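Local coordinates for glutathione S-transferase (PDB 5ZFG), which metabolises the organophosphate insecticide diazinon in the silkworm, probably by acting as a glutathione transferase that conjugates glutathione to it, at residues Ile74-Arg79 and Lys90-Val95; Gly38-Ser43 and Lys52-Leu57; Asp189-Val192 and Leu197-Ile200; Leu99-Ser104 and Asp137-Tyr142. One frame throughout, in Å; residues are numbered along the deposited sequence.

Contact 1. Residues Ile74-Arg79 and Lys90-Val95; sequences ICDKYR and KSRAIV
Asp-76 and Arg-92 join the two segments through a single salt bridge. Arg-92 NH2 donates to Asp-76 OD1 over 3.1 Å, with an N-H...O angle of 147°. It meets the oxygen on its syn side, somewhat out of the carboxylate plane, although carboxylate and guanidinium lie only 17° from parallel. The CA atoms of Asp-76 and Arg-92 are 11.6 Å apart, a distance spanned mostly by the long arginine. A bend at its third torsion (-69°) turns the guanidinium edge to the acid. Arg-92 is modelled in two conformers, and this geometry belongs to one of them.

Other polar bonds hold the same guanidinium: NE is bound to Pro-86 O and NH1 to Tyr-85 O, and the Tyr-85 ring adds a cation-pi contact. Without the carboxylate of Asp-76, as with an asparagine here, NH2 of Arg-92 would probably lose its charged mate.

Arg-92 of the second subunit packs on Asp-76, and Asp-76 of that subunit on Arg-92, putting the bridge at the dimer interface. It ties the end of helix 67-78, which lies against strand 56-59 through Ile-74 and Leu-57, to the start of helix 89-114.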
loop_
_atom_site.group_PDB
_atom_site.type_symbol
_atom_site.label_atom_id
_atom_site.label_comp_id
_atom_site.label_asym_id
_atom_site.label_seq_id
_atom_site.Cartn_x
_atom_site.Cartn_y
_atom_site.Cartn_z
ATOM N N ILE B 74 5.703 -13.703 -1.017
ATOM C CA ILE B 74 6.532 -14.743 -0.411
ATOM C C ILE B 74 5.678 -15.679 0.440
ATOM O O ILE B 74 5.846 -16.910 0.407
ATOM C CB ILE B 74 7.672 -14.093 0.402
ATOM C CG1 ILE B 74 8.694 -13.458 -0.538
ATOM C CG2 ILE B 74 8.328 -15.133 1.306
ATOM C CD1 ILE B 74 8.829 -14.133 -1.859
ATOM N N CYS B 75 4.708 -15.125 1.174
ATOM C CA CYS B 75 3.810 -15.953 1.978
ATOM C C CYS B 75 2.842 -16.742 1.104
ATOM O O CYS B 75 2.701 -17.960 1.271
ATOM C CB CYS B 75 3.040 -15.089 2.977
ATOM S SG CYS B 75 4.068 -14.249 4.179
ATOM N N ASP B 76 2.161 -16.062 0.171
ATOM C CA ASP B 76 1.180 -16.727 -0.698
ATOM C C ASP B 76 1.809 -17.860 -1.500
ATOM O O ASP B 76 1.187 -18.908 -1.700
ATOM C CB ASP B 76 0.549 -15.731 -1.679
ATOM C CG ASP B 76 -0.359 -14.706 -1.002
ATOM O OD1 ASP B 76 -0.777 -14.927 0.153
ATOM O OD2 ASP B 76 -0.658 -13.678 -1.659
ATOM N N LYS B 77 3.026 -17.659 -1.995
ATOM C CA LYS B 77 3.643 -18.637 -2.883
ATOM C C LYS B 77 4.303 -19.771 -2.105
ATOM O O LYS B 77 4.118 -20.947 -2.430
ATOM C CB LYS B 77 4.661 -17.941 -3.791
ATOM C CG LYS B 77 5.489 -18.890 -4.640
ATOM C CD LYS B 77 4.680 -19.449 -5.790
ATOM C CE LYS B 77 5.592 -20.114 -6.812
ATOM N NZ LYS B 77 4.874 -21.168 -7.579
ATOM N N TYR B 78 5.077 -19.442 -1.069
ATOM C CA TYR B 78 5.890 -20.474 -0.427
ATOM C C TYR B 78 5.384 -20.965 0.919
ATOM O O TYR B 78 5.755 -22.074 1.324
ATOM C CB TYR B 78 7.332 -19.980 -0.282
ATOM C CG TYR B 78 7.915 -19.802 -1.640
ATOM C CD1 TYR B 78 8.072 -20.901 -2.491
ATOM C CD2 TYR B 78 8.250 -18.546 -2.112
ATOM C CE1 TYR B 78 8.567 -20.746 -3.758
ATOM C CE2 TYR B 78 8.754 -18.384 -3.374
ATOM C CZ TYR B 78 8.914 -19.486 -4.193
ATOM O OH TYR B 78 9.406 -19.324 -5.462
ATOM N N ARG B 79 4.560 -20.212 1.637
ATOM C CA ARG B 79 4.032 -20.684 2.919
ATOM C C ARG B 79 2.569 -20.286 3.079
ATOM O O ARG B 79 2.203 -19.594 4.030
ATOM C CB ARG B 79 4.866 -20.149 4.084
ATOM C CG ARG B 79 6.331 -20.591 4.113
ATOM C CD ARG B 79 6.500 -22.021 4.621
ATOM N NE ARG B 79 5.990 -22.189 5.977
ATOM C CZ ARG B 79 6.730 -22.118 7.079
ATOM N NH1 ARG B 79 6.152 -22.291 8.262
ATOM N NH2 ARG B 79 8.043 -21.875 7.009
ATOM N N LYS B 90 -10.988 -11.842 7.440
ATOM C CA LYS B 90 -10.912 -10.754 8.414
ATOM C C LYS B 90 -9.509 -10.623 8.997
ATOM O O LYS B 90 -8.965 -9.515 9.090
ATOM C CB LYS B 90 -11.934 -10.963 9.531
ATOM C CG LYS B 90 -11.958 -9.833 10.547
ATOM C CD LYS B 90 -13.080 -10.029 11.552
ATOM C CE LYS B 90 -12.904 -9.115 12.750
ATOM N NZ LYS B 90 -14.029 -9.316 13.708
ATOM N N SER B 91 -8.911 -11.741 9.418
ATOM C CA SER B 91 -7.561 -11.676 9.974
ATOM C C SER B 91 -6.567 -11.192 8.923
ATOM O O SER B 91 -5.639 -10.429 9.231
ATOM C CB SER B 91 -7.148 -13.045 10.517
ATOM O OG SER B 91 -8.181 -13.602 11.320
ATOM N N ARG B 92 -6.763 -11.615 7.676
ATOM C CA ARG B 92 -5.886 -11.168 6.599
ATOM C C ARG B 92 -6.057 -9.678 6.332
ATOM O O ARG B 92 -5.074 -8.974 6.044
ATOM C CB ARG B 92 -6.157 -11.977 5.332
ATOM C CG ARG B 92 -5.374 -11.494 4.112
ATOM C CD ARG B 92 -5.225 -12.607 3.082
ATOM N NE ARG B 92 -4.348 -13.673 3.558
ATOM C CZ ARG B 92 -3.529 -14.370 2.781
ATOM N NH1 ARG B 92 -2.768 -15.319 3.307
ATOM N NH2 ARG B 92 -3.465 -14.122 1.482
ATOM N N ALA B 93 -7.293 -9.176 6.436
ATOM C CA ALA B 93 -7.545 -7.748 6.231
ATOM C C ALA B 93 -6.821 -6.890 7.261
ATOM O O ALA B 93 -6.350 -5.791 6.936
ATOM C CB ALA B 93 -9.037 -7.473 6.271
ATOM N N ILE B 94 -6.747 -7.351 8.514
ATOM C CA ILE B 94 -6.016 -6.584 9.525
ATOM C C ILE B 94 -4.541 -6.485 9.142
ATOM O O ILE B 94 -3.931 -5.409 9.238
ATOM C CB ILE B 94 -6.201 -7.191 10.931
ATOM C CG1 ILE B 94 -7.694 -7.249 11.311
ATOM C CG2 ILE B 94 -5.441 -6.345 11.980
ATOM C CD1 ILE B 94 -7.980 -8.118 12.536
ATOM N N VAL B 95 -3.952 -7.597 8.683
ATOM C CA VAL B 95 -2.574 -7.561 8.193
ATOM C C VAL B 95 -2.447 -6.601 7.017
ATOM O O VAL B 95 -1.557 -5.738 6.999
ATOM C CB VAL B 95 -2.083 -8.970 7.813
ATOM C CG1 VAL B 95 -0.684 -8.879 7.142
ATOM C CG2 VAL B 95 -2.031 -9.864 9.057
#

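Contact 2. Residues Gly38-Ser43 and Lys52-Leu57; sequences GEHMTS and KEIPVL
His-40 lies against Ile-54 and Lys-52, and its side chain can be followed outward. His-40 CB rests on Ile-54 CG1 and CD1, 3.8 Å from CG1, and the two side chains run nearly at right angles. His-40 CG is 3.9 Å from Ile-54 CD1. With chi1 at 59°, CG sits between the backbone N and the carbonyl carbon, which folds the imidazole back over its own main chain and swings CD2 to the Lys-52 carbonyl. His-40 CD2 comes within 3.5 Å of Lys-52 O, which lies in the ring plane at the edge, a polar contact of a carbon rather than a hydrogen bond. Met-41 CG lies over the centre of one face of the imidazole. Phe-35 stacks on the ring, and Tyr-45 of helix 43-48 also packs on His-40.

Lys-52 returns the contact from the other segment. Lys-52 CB lies 3.7 Å from His-40 O, and the chain then runs extended until a turn at the last torsion (chi4 -60°) brings the ammonium to the loop. There Lys-52 NZ makes a weak hydrogen bond of 3.3 Å to Met-41 O. That carbonyl directly precedes Thr-42, the N-cap of helix 43-48, so the lysine reaches across to where the helix starts.

Ile-54 leads into a cis peptide bond before Pro-55, after which the chain enters strand 56-59. A cis-proline just ahead of this strand is a hallmark of the thioredoxin fold, and in glutathione transferases the loop before it borders the glutathione site.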
loop_
_atom_site.group_PDB
_atom_site.type_symbol
_atom_site.label_atom_id
_atom_site.label_comp_id
_atom_site.label_asym_id
_atom_site.label_seq_id
_atom_site.Cartn_x
_atom_site.Cartn_y
_atom_site.Cartn_z
ATOM N N GLY B 38 24.657 4.784 -7.471
ATOM C CA GLY B 38 23.501 4.950 -8.331
ATOM C C GLY B 38 23.048 3.700 -9.052
ATOM O O GLY B 38 22.434 3.799 -10.120
ATOM N N GLU B 39 23.344 2.519 -8.503
ATOM C CA GLU B 39 23.053 1.277 -9.209
ATOM C C GLU B 39 21.559 1.094 -9.443
ATOM O O GLU B 39 21.156 0.544 -10.473
ATOM C CB GLU B 39 23.616 0.086 -8.432
ATOM C CG GLU B 39 23.461 -1.235 -9.167
ATOM C CD GLU B 39 23.958 -2.412 -8.353
ATOM O OE1 GLU B 39 24.554 -2.180 -7.277
ATOM O OE2 GLU B 39 23.750 -3.563 -8.794
ATOM N N HIS B 40 20.721 1.574 -8.522
ATOM C CA HIS B 40 19.277 1.460 -8.711
ATOM C C HIS B 40 18.740 2.373 -9.808
ATOM O O HIS B 40 17.552 2.274 -10.145
ATOM C CB HIS B 40 18.556 1.756 -7.399
ATOM C CG HIS B 40 18.841 3.124 -6.860
ATOM N ND1 HIS B 40 20.114 3.550 -6.545
ATOM C CD2 HIS B 40 18.019 4.162 -6.585
ATOM C CE1 HIS B 40 20.062 4.795 -6.104
ATOM N NE2 HIS B 40 18.801 5.187 -6.114
ATOM N N MET B 41 19.572 3.244 -10.390
ATOM C CA MET B 41 19.127 4.175 -11.415
ATOM C C MET B 41 19.477 3.729 -12.828
ATOM O O MET B 41 19.125 4.421 -13.784
ATOM C CB MET B 41 19.722 5.555 -11.148
ATOM C CG MET B 41 19.568 5.990 -9.713
ATOM S SD MET B 41 19.737 7.765 -9.608
ATOM C CE MET B 41 19.174 8.065 -7.935
ATOM N N THR B 42 20.145 2.587 -12.990
ATOM C CA THR B 42 20.548 2.151 -14.323
ATOM C C THR B 42 19.403 1.469 -15.073
ATOM O O THR B 42 18.408 1.031 -14.490
ATOM C CB THR B 42 21.730 1.191 -14.228
ATOM O OG1 THR B 42 21.316 0.027 -13.495
ATOM C CG2 THR B 42 22.910 1.871 -13.518
ATOM N N SER B 43 19.566 1.365 -16.397
ATOM C CA SER B 43 18.543 0.703 -17.203
ATOM C C SER B 43 18.455 -0.787 -16.892
ATOM O O SER B 43 17.361 -1.361 -16.949
ATOM C CB SER B 43 18.803 0.918 -18.696
ATOM O OG SER B 43 19.905 0.149 -19.140
ATOM N N LYS B 52 12.541 2.222 -10.170
ATOM C CA LYS B 52 13.887 2.626 -9.748
ATOM C C LYS B 52 14.006 2.730 -8.233
ATOM O O LYS B 52 14.717 3.597 -7.713
ATOM C CB LYS B 52 14.300 3.961 -10.375
ATOM C CG LYS B 52 14.069 4.084 -11.860
ATOM C CD LYS B 52 14.775 5.361 -12.364
ATOM C CE LYS B 52 15.005 5.338 -13.860
ATOM N NZ LYS B 52 15.858 4.198 -14.289
ATOM N N GLU B 53 13.310 1.863 -7.510
ATOM C CA GLU B 53 13.362 1.886 -6.064
ATOM C C GLU B 53 13.830 0.527 -5.568
ATOM O O GLU B 53 13.804 -0.465 -6.296
ATOM C CB GLU B 53 12.000 2.249 -5.457
ATOM C CG GLU B 53 11.523 3.646 -5.877
ATOM C CD GLU B 53 10.034 3.866 -5.632
ATOM O OE1 GLU B 53 9.289 2.874 -5.435
ATOM O OE2 GLU B 53 9.607 5.042 -5.644
ATOM N N ILE B 54 14.236 0.509 -4.305
ATOM C CA ILE B 54 14.766 -0.688 -3.649
ATOM C C ILE B 54 13.814 -1.044 -2.511
ATOM O O ILE B 54 13.453 -0.147 -1.736
ATOM C CB ILE B 54 16.185 -0.402 -3.127
ATOM C CG1 ILE B 54 17.028 0.303 -4.201
ATOM C CG2 ILE B 54 16.861 -1.639 -2.590
ATOM C CD1 ILE B 54 18.253 0.994 -3.646
ATOM N N PRO B 55 13.446 -2.325 -2.294
ATOM C CA PRO B 55 13.953 -3.526 -2.964
ATOM C C PRO B 55 13.204 -3.975 -4.222
ATOM O O PRO B 55 12.121 -3.473 -4.541
ATOM C CB PRO B 55 13.815 -4.588 -1.869
ATOM C CG PRO B 55 12.542 -4.204 -1.176
ATOM C CD PRO B 55 12.605 -2.681 -1.128
ATOM N N VAL B 56 13.773 -4.966 -4.913
ATOM C CA VAL B 56 13.059 -5.698 -5.959
ATOM C C VAL B 56 13.449 -7.166 -5.853
ATOM O O VAL B 56 14.595 -7.492 -5.533
ATOM C CB VAL B 56 13.329 -5.116 -7.371
ATOM C CG1 VAL B 56 14.816 -5.198 -7.769
ATOM C CG2 VAL B 56 12.436 -5.780 -8.421
ATOM N N LEU B 57 12.472 -8.046 -6.056
ATOM C CA LEU B 57 12.662 -9.494 -6.012
ATOM C C LEU B 57 12.717 -10.054 -7.421
ATOM O O LEU B 57 11.938 -9.655 -8.288
ATOM C CB LEU B 57 11.515 -10.150 -5.237
ATOM C CG LEU B 57 11.607 -11.639 -4.910
ATOM C CD1 LEU B 57 12.534 -11.882 -3.727
ATOM C CD2 LEU B 57 10.206 -12.198 -4.632
#

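Contact 3. Residues Asp189-Val192 and Leu197-Ile200; sequences DFKV and LWKI
Lys-191 lies flat along one face of the Trp-198 indole, both side chains pointing the same way. The lysine is extended beyond CG, so successive carbons move out across the ring system. Lys-191 CG sits over the five-membered ring in a CH-pi contact, 3.8 Å from its centroid and 15° off the normal. Lys-191 CD follows at 3.6 Å from Trp-198 CE2. Lys-191 CE stays over the six-membered ring, and Lys-191 NZ passes the rim, 3.5 Å from Trp-198 CZ2. There the ammonium makes a salt bridge to Glu-171 of helix 160-172, which fixes the far end of the chain.

The indole is placed by chi1 of 168°, CG lying opposite the backbone N, and NE1 is bound to Glu-202 OE2 one turn along helix 195-208. Helices 181-193 and 195-208 are consecutive helices of the all-helical C-terminal domain, separated by a single residue. Between segments 189-192 and 197-200 the nearest CA atoms are those of Lys-191 and Trp-198, 5.4 Å apart. Were the indole cut back to an alanine, the lysine methylenes would be likely to lose the surface they lie on, and a gap to open beside Phe-190.

Phe-190 carries the apolar remainder. Phe-190 CZ reaches Leu-197 CB at 3.9 Å, while its CE2 abuts the indole edge and Trp-198 CB at 4.1 Å. Gln-19 of helix 12-23 packs on Phe-190, and its NE2 is bound to Leu-197 O.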
loop_
_atom_site.group_PDB
_atom_site.type_symbol
_atom_site.label_atom_id
_atom_site.label_comp_id
_atom_site.label_asym_id
_atom_site.label_seq_id
_atom_site.Cartn_x
_atom_site.Cartn_y
_atom_site.Cartn_z
ATOM N N ASP B 189 9.450 -6.358 23.109
ATOM C CA ASP B 189 9.165 -7.791 23.110
ATOM C C ASP B 189 9.624 -8.455 21.816
ATOM O O ASP B 189 10.027 -9.627 21.824
ATOM C CB ASP B 189 7.668 -8.048 23.303
ATOM C CG ASP B 189 7.214 -7.883 24.746
ATOM O OD1 ASP B 189 8.049 -7.595 25.634
ATOM O OD2 ASP B 189 5.999 -8.031 24.978
ATOM N N PHE B 190 9.550 -7.734 20.693
ATOM C CA PHE B 190 9.995 -8.306 19.425
ATOM C C PHE B 190 11.476 -8.667 19.483
ATOM O O PHE B 190 11.879 -9.753 19.037
ATOM C CB PHE B 190 9.710 -7.325 18.282
ATOM C CG PHE B 190 10.251 -7.767 16.952
ATOM C CD1 PHE B 190 9.540 -8.661 16.158
ATOM C CD2 PHE B 190 11.472 -7.286 16.491
ATOM C CE1 PHE B 190 10.044 -9.075 14.918
ATOM C CE2 PHE B 190 11.982 -7.694 15.262
ATOM C CZ PHE B 190 11.263 -8.593 14.478
ATOM N N LYS B 191 12.295 -7.778 20.045
ATOM C CA LYS B 191 13.726 -8.044 20.151
ATOM C C LYS B 191 13.998 -9.312 20.948
ATOM O O LYS B 191 14.891 -10.092 20.599
ATOM C CB LYS B 191 14.436 -6.864 20.810
ATOM C CG LYS B 191 14.260 -5.517 20.127
ATOM C CD LYS B 191 15.278 -4.527 20.688
ATOM C CE LYS B 191 14.917 -3.090 20.350
ATOM N NZ LYS B 191 16.047 -2.156 20.580
ATOM N N VAL B 192 13.247 -9.526 22.031
ATOM C CA VAL B 192 13.532 -10.639 22.932
ATOM C C VAL B 192 12.998 -11.947 22.364
ATOM O O VAL B 192 13.657 -12.990 22.449
ATOM C CB VAL B 192 12.951 -10.337 24.326
ATOM C CG1 VAL B 192 13.139 -11.529 25.262
ATOM C CG2 VAL B 192 13.611 -9.104 24.903
ATOM N N LEU B 197 15.771 -12.145 14.000
ATOM C CA LEU B 197 15.136 -11.162 13.124
ATOM C C LEU B 197 15.526 -9.745 13.517
ATOM O O LEU B 197 15.798 -8.900 12.650
ATOM C CB LEU B 197 13.625 -11.340 13.175
ATOM C CG LEU B 197 13.121 -12.733 12.773
ATOM C CD1 LEU B 197 11.584 -12.762 12.723
ATOM C CD2 LEU B 197 13.740 -13.176 11.433
ATOM N N TRP B 198 15.573 -9.465 14.818
ATOM C CA TRP B 198 15.969 -8.132 15.254
ATOM C C TRP B 198 17.406 -7.826 14.844
ATOM O O TRP B 198 17.732 -6.672 14.554
ATOM C CB TRP B 198 15.782 -7.970 16.775
ATOM C CG TRP B 198 16.452 -6.721 17.232
ATOM C CD1 TRP B 198 17.615 -6.624 17.945
ATOM C CD2 TRP B 198 16.067 -5.378 16.909
ATOM N NE1 TRP B 198 17.959 -5.302 18.111
ATOM C CE2 TRP B 198 17.024 -4.518 17.486
ATOM C CE3 TRP B 198 14.998 -4.819 16.199
ATOM C CZ2 TRP B 198 16.944 -3.132 17.379
ATOM C CZ3 TRP B 198 14.920 -3.440 16.096
ATOM C CH2 TRP B 198 15.888 -2.614 16.676
ATOM N N LYS B 199 18.271 -8.848 14.760
ATOM C CA LYS B 199 19.642 -8.610 14.305
ATOM C C LYS B 199 19.677 -7.923 12.949
ATOM O O LYS B 199 20.585 -7.130 12.682
ATOM C CB LYS B 199 20.416 -9.926 14.218
ATOM C CG LYS B 199 21.277 -10.240 15.423
ATOM C CD LYS B 199 22.299 -11.318 15.077
ATOM C CE LYS B 199 23.278 -11.547 16.218
ATOM N NZ LYS B 199 22.712 -12.515 17.198
ATOM N N ILE B 200 18.723 -8.244 12.072
ATOM C CA ILE B 200 18.638 -7.597 10.764
ATOM C C ILE B 200 18.327 -6.109 10.929
ATOM O O ILE B 200 18.961 -5.252 10.301
ATOM C CB ILE B 200 17.586 -8.315 9.892
ATOM C CG1 ILE B 200 18.036 -9.747 9.581
ATOM C CG2 ILE B 200 17.347 -7.547 8.581
ATOM C CD1 ILE B 200 16.956 -10.620 8.953
#

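Contact 4. Residues Leu99-Ser104 and Asp137-Tyr142; sequences LCFNLS and DVLETY
Phe-101 projects from helix 89-114 into the side of helix 126-146, where Val-138, Leu-139 and Tyr-142 receive it. Both helices belong to the helical C-terminal domain of the glutathione transferase fold. Between the two segments the nearest CA atoms, those of Phe-101 and Leu-139, are 9.0 Å apart, and the ring fills the distance.

The aliphatic contacts come at the far end of the ring. Phe-101 leaves its helix with CG anti to N (chi1 165°), which aims the ring at the other helix, and Phe-101 CE1 meets Val-138 CG1 at 3.6 Å. Across CZ from there, Leu-139 CB lies near the ring plane, 4.1 Å from Phe-101 CE2. Leu-163 of helix 160-172 also packs on this phenylalanine.

The aromatic contact is edge-to-face (T-shaped). The rim of Tyr-142 is directed at the face of Phe-101, with centroids 5.7 Å apart and planes at 70°. Tyr-142 has further partners: Arg-98 makes a cation-pi contact with its ring, and its OH is hydrogen-bonded to Gln-51 OE1 of the second subunit. That Gln-51 also packs on Phe-101, so the pair lies by the dimer interface.

Within helix 126-146, Asp-137 O accepts from Thr-141 N and, from the opposite face of its plane, from Thr-141 OG1 at 2.8 Å.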
loop_
_atom_site.group_PDB
_atom_site.type_symbol
_atom_site.label_atom_id
_atom_site.label_comp_id
_atom_site.label_asym_id
_atom_site.label_seq_id
_atom_site.Cartn_x
_atom_site.Cartn_y
_atom_site.Cartn_z
ATOM N N LEU B 99 -0.166 -3.113 6.753
ATOM C CA LEU B 99 0.819 -2.890 5.698
ATOM C C LEU B 99 0.561 -1.562 4.987
ATOM O O LEU B 99 1.481 -0.767 4.777
ATOM C CB LEU B 99 0.779 -4.047 4.692
ATOM C CG LEU B 99 1.346 -5.396 5.171
ATOM C CD1 LEU B 99 1.101 -6.502 4.129
ATOM C CD2 LEU B 99 2.868 -5.290 5.493
ATOM N N CYS B 100 -0.699 -1.310 4.618
ATOM C CA CYS B 100 -1.050 -0.052 3.965
ATOM C C CYS B 100 -0.782 1.140 4.877
ATOM O O CYS B 100 -0.281 2.177 4.426
ATOM C CB CYS B 100 -2.528 -0.068 3.555
ATOM S SG CYS B 100 -2.911 -1.190 2.192
ATOM N N PHE B 101 -1.127 0.999 6.164
ATOM C CA PHE B 101 -0.947 2.068 7.146
ATOM C C PHE B 101 0.527 2.422 7.297
ATOM O O PHE B 101 0.885 3.599 7.380
ATOM C CB PHE B 101 -1.551 1.623 8.490
ATOM C CG PHE B 101 -1.124 2.472 9.690
ATOM C CD1 PHE B 101 -1.486 3.796 9.778
ATOM C CD2 PHE B 101 -0.395 1.907 10.735
ATOM C CE1 PHE B 101 -1.108 4.583 10.874
ATOM C CE2 PHE B 101 -0.004 2.682 11.841
ATOM C CZ PHE B 101 -0.368 4.021 11.903
ATOM N N ASN B 102 1.408 1.422 7.282
ATOM C CA ASN B 102 2.831 1.746 7.320
ATOM C C ASN B 102 3.262 2.510 6.079
ATOM O O ASN B 102 3.991 3.505 6.172
ATOM C CB ASN B 102 3.688 0.486 7.467
ATOM C CG ASN B 102 5.140 0.841 7.670
ATOM O OD1 ASN B 102 5.507 1.309 8.741
ATOM N ND2 ASN B 102 5.968 0.657 6.637
ATOM N N LEU B 103 2.825 2.059 4.908
ATOM C CA LEU B 103 3.236 2.682 3.653
ATOM C C LEU B 103 2.659 4.084 3.513
ATOM O O LEU B 103 3.368 5.016 3.101
ATOM C CB LEU B 103 2.791 1.810 2.475
ATOM C CG LEU B 103 2.961 2.356 1.043
ATOM C CD1 LEU B 103 4.412 2.708 0.738
ATOM C CD2 LEU B 103 2.460 1.348 0.019
ATOM N N SER B 104 1.382 4.248 3.860
ATOM C CA SER B 104 0.687 5.505 3.588
ATOM C C SER B 104 0.968 6.582 4.624
ATOM O O SER B 104 0.889 7.774 4.295
ATOM C CB SER B 104 -0.822 5.281 3.538
ATOM O OG SER B 104 -1.367 5.098 4.842
ATOM N N ASP B 137 0.508 7.802 17.983
ATOM C CA ASP B 137 -0.781 7.767 18.662
ATOM C C ASP B 137 -1.761 6.844 17.942
ATOM O O ASP B 137 -2.504 6.089 18.585
ATOM C CB ASP B 137 -1.347 9.181 18.780
ATOM C CG ASP B 137 -2.478 9.269 19.781
ATOM O OD1 ASP B 137 -2.228 9.058 20.987
ATOM O OD2 ASP B 137 -3.618 9.532 19.353
ATOM N N VAL B 138 -1.750 6.868 16.607
ATOM C CA VAL B 138 -2.653 6.019 15.834
ATOM C C VAL B 138 -2.283 4.546 16.004
ATOM O O VAL B 138 -3.153 3.699 16.233
ATOM C CB VAL B 138 -2.667 6.444 14.351
ATOM C CG1 VAL B 138 -3.402 5.397 13.497
ATOM C CG2 VAL B 138 -3.307 7.819 14.182
ATOM N N LEU B 139 -0.989 4.210 15.926
ATOM C CA LEU B 139 -0.606 2.809 16.138
ATOM C C LEU B 139 -0.901 2.365 17.565
ATOM O O LEU B 139 -1.373 1.243 17.791
ATOM C CB LEU B 139 0.876 2.590 15.806
ATOM C CG LEU B 139 1.366 1.139 15.955
ATOM C CD1 LEU B 139 0.538 0.146 15.132
ATOM C CD2 LEU B 139 2.865 0.997 15.625
ATOM N N GLU B 140 -0.631 3.236 18.544
ATOM C CA GLU B 140 -1.001 2.940 19.923
ATOM C C GLU B 140 -2.499 2.700 20.035
ATOM O O GLU B 140 -2.940 1.776 20.734
ATOM C CB GLU B 140 -0.561 4.089 20.838
ATOM C CG GLU B 140 -0.876 3.883 22.330
ATOM C CD GLU B 140 0.158 3.034 23.043
ATOM O OE1 GLU B 140 1.205 2.729 22.433
ATOM O OE2 GLU B 140 -0.067 2.670 24.219
ATOM N N THR B 141 -3.293 3.506 19.330
ATOM C CA THR B 141 -4.739 3.319 19.347
ATOM C C THR B 141 -5.114 1.966 18.770
ATOM O O THR B 141 -5.959 1.253 19.330
ATOM C CB THR B 141 -5.429 4.448 18.579
ATOM O OG1 THR B 141 -5.221 5.688 19.256
ATOM C CG2 THR B 141 -6.917 4.191 18.473
ATOM N N TYR B 142 -4.484 1.584 17.651
ATOM C CA TYR B 142 -4.798 0.298 17.037
ATOM C C TYR B 142 -4.455 -0.855 17.978
ATOM O O TYR B 142 -5.250 -1.790 18.139
ATOM C CB TYR B 142 -4.067 0.158 15.697
ATOM C CG TYR B 142 -4.800 0.782 14.508
ATOM C CD1 TYR B 142 -6.135 0.463 14.232
ATOM C CD2 TYR B 142 -4.159 1.695 13.672
ATOM C CE1 TYR B 142 -6.807 1.044 13.138
ATOM C CE2 TYR B 142 -4.822 2.287 12.596
ATOM C CZ TYR B 142 -6.138 1.941 12.320
ATOM O OH TYR B 142 -6.803 2.522 11.246
#

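In the fold
Along the chain the order is contact 2, contact 1, contact 4, contact 3, each closing before the next opens. Contact 2 lies in the thioredoxin-like N-terminal domain, at the loops flanking helix 43-48. Contact 1 links that domain to the helical one, and contacts 3 and 4 lie wholly in the latter. Helix 89-114 serves contacts 1 and 4, whose centres are 18 Å apart and which both touch the second subunit. Contact 2 meets contact 1 through Leu-57 CD2 and Ile-74 CD1, 3.7 Å apart. Contact 3 is on the other side of the chain's centre from contact 2, with centres 28 Å apart. Sheet, domain junction and dimer interface are thus connected largely through helices 67-78 and 89-114.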